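Local coordinates for protein terminal oxygenase component of carbazole 1,9a-dioxygenase (Sphingomonas, PDB 3GKQ) that probably catalyses the angular dioxygenation of carbazole, as the Rieske non-heme iron terminal oxygenase of carbazole 1,9a-dioxygenase, at residues Pro275-Thr280 / Gln299-Arg304. Sequence-based numbering, arbitrary orientation.
Sequences PFPDPT and QMLGRR
Arg303 lies alongside Thr280, their side chains running in one direction. CG of Arg303 is anti to the backbone N (chi1 170°), and the chain bends at chi3, which brings NH2 beside OG1 of Thr280. NH2 of Arg303 donates to OG1 of Thr280 at 3.0 Å. The bond is bent, 138° at the hydrogen, with OG1 tilted from the guanidinium plane. The carbonyl O of Thr280 lies in the guanidinium plane, off its edge, 3.5 Å from NE of Arg303. The stronger partner of Arg303 is Glu317 on helix 308-328, which forms a salt bridge with NH2. With an alanine at Arg303, Glu317 would probably lose this salt bridge and Thr280 OG1 this donor.

Thr280 is also held from its own loop. OD1 of Asp278 accepts from Thr280 N at 2.9 Å, closing an Asx turn, and also from Thr280 OG1. OD2 of Asp278 is bound by Lys257 and Asn199, so both carboxylate oxygens are engaged. Toward the other end, CD2 of Leu301 packs against CD of Pro277, 3.6 Å away. The cis peptide between Phe276 and Pro277 lies beside this apolar contact, and CB of Pro277 lies over one face of the Phe276 ring, toward its rim. The Phe276 side chain is about 7 Å from the iron(II) ion held by His186, His190 and Asp334.

The contact ties the loop between strands 270-274 and 282-289 to the end of strand 294-304 in the antiparallel sheet of the catalytic domain. Trp322 of helix 308-328 packs against both Pro277 and Leu301, while Leu195 of helix 194-198 touches Phe276 and Pro277.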
# COMPACT_ATOMS: atom_id res chain seq x y z
N PRO A 275 -40.32 -15.03 -0.13
CA PRO A 275 -40.03 -14.72 -1.53
C PRO A 275 -39.38 -13.35 -1.63
O PRO A 275 -39.53 -12.52 -0.73
CB PRO A 275 -41.41 -14.75 -2.18
CG PRO A 275 -42.25 -14.10 -1.11
CD PRO A 275 -41.75 -14.76 0.17
N PHE A 276 -38.65 -13.10 -2.71
CA PHE A 276 -37.98 -11.81 -2.88
C PHE A 276 -37.26 -11.80 -4.22
O PHE A 276 -36.73 -12.83 -4.65
CB PHE A 276 -36.99 -11.59 -1.73
CG PHE A 276 -36.48 -10.18 -1.62
CD1 PHE A 276 -35.40 -9.75 -2.39
CD2 PHE A 276 -37.13 -9.26 -0.81
CE1 PHE A 276 -34.98 -8.43 -2.34
CE2 PHE A 276 -36.72 -7.93 -0.75
CZ PHE A 276 -35.65 -7.51 -1.52
N PRO A 277 -37.21 -10.64 -4.90
CA PRO A 277 -37.78 -9.33 -4.55
C PRO A 277 -39.26 -9.20 -4.93
O PRO A 277 -39.80 -8.09 -4.99
CB PRO A 277 -36.90 -8.38 -5.34
CG PRO A 277 -36.71 -9.14 -6.63
CD PRO A 277 -36.42 -10.55 -6.14
N ASP A 278 -39.90 -10.33 -5.18
CA ASP A 278 -41.31 -10.35 -5.56
C ASP A 278 -41.89 -11.67 -5.09
O ASP A 278 -41.18 -12.66 -4.96
CB ASP A 278 -41.45 -10.21 -7.08
CG ASP A 278 -42.91 -10.12 -7.52
OD1 ASP A 278 -43.56 -11.18 -7.66
OD2 ASP A 278 -43.39 -8.99 -7.72
N PRO A 279 -43.20 -11.69 -4.80
CA PRO A 279 -43.85 -12.92 -4.34
C PRO A 279 -43.66 -14.10 -5.29
O PRO A 279 -43.82 -15.26 -4.90
CB PRO A 279 -45.32 -12.51 -4.22
CG PRO A 279 -45.21 -11.08 -3.80
CD PRO A 279 -44.13 -10.55 -4.71
N THR A 280 -43.30 -13.82 -6.54
CA THR A 280 -43.10 -14.88 -7.53
C THR A 280 -41.63 -15.25 -7.70
O THR A 280 -41.29 -16.04 -8.58
CB THR A 280 -43.62 -14.46 -8.91
OG1 THR A 280 -42.85 -13.35 -9.39
CG2 THR A 280 -45.10 -14.06 -8.83
N GLN A 299 -25.48 -13.02 -6.69
CA GLN A 299 -26.92 -12.84 -6.48
C GLN A 299 -27.71 -13.65 -7.50
O GLN A 299 -27.65 -13.37 -8.69
CB GLN A 299 -27.30 -11.37 -6.66
CG GLN A 299 -26.66 -10.43 -5.68
CD GLN A 299 -26.81 -8.98 -6.11
OE1 GLN A 299 -26.16 -8.53 -7.05
NE2 GLN A 299 -27.69 -8.25 -5.42
N MET A 300 -28.46 -14.65 -7.02
CA MET A 300 -29.26 -15.48 -7.92
C MET A 300 -30.74 -15.30 -7.64
O MET A 300 -31.17 -15.21 -6.48
CB MET A 300 -28.91 -16.97 -7.74
CG MET A 300 -27.42 -17.31 -7.75
SD MET A 300 -26.54 -16.71 -9.19
CE MET A 300 -27.20 -17.81 -10.46
N LEU A 301 -31.54 -15.24 -8.71
CA LEU A 301 -32.98 -15.13 -8.58
C LEU A 301 -33.59 -16.36 -9.23
O LEU A 301 -33.23 -16.73 -10.35
CB LEU A 301 -33.50 -13.87 -9.28
CG LEU A 301 -33.18 -12.52 -8.62
CD1 LEU A 301 -33.93 -11.42 -9.34
CD2 LEU A 301 -33.58 -12.55 -7.14
N GLY A 302 -34.48 -17.02 -8.51
CA GLY A 302 -35.10 -18.21 -9.05
C GLY A 302 -36.61 -18.11 -9.13
O GLY A 302 -37.24 -17.41 -8.34
N ARG A 303 -37.18 -18.79 -10.11
CA ARG A 303 -38.63 -18.81 -10.30
C ARG A 303 -39.06 -20.18 -10.80
O ARG A 303 -38.50 -20.70 -11.76
CB ARG A 303 -39.07 -17.75 -11.31
CG ARG A 303 -40.55 -17.89 -11.71
CD ARG A 303 -40.98 -16.82 -12.70
NE ARG A 303 -41.15 -15.52 -12.06
CZ ARG A 303 -41.32 -14.38 -12.71
NH1 ARG A 303 -41.35 -14.37 -14.04
NH2 ARG A 303 -41.47 -13.24 -12.03
N ARG A 304 -40.05 -20.75 -10.13
CA ARG A 304 -40.58 -22.05 -10.51
C ARG A 304 -41.22 -21.90 -11.89
O ARG A 304 -42.09 -21.05 -12.08
CB ARG A 304 -41.61 -22.51 -9.48
CG ARG A 304 -42.38 -23.75 -9.88
CD ARG A 304 -43.32 -24.22 -8.78
NE ARG A 304 -44.09 -25.38 -9.20
CZ ARG A 304 -44.90 -26.07 -8.40
NH1 ARG A 304 -45.05 -25.72 -7.13
NH2 ARG A 304 -45.57 -27.13 -8.87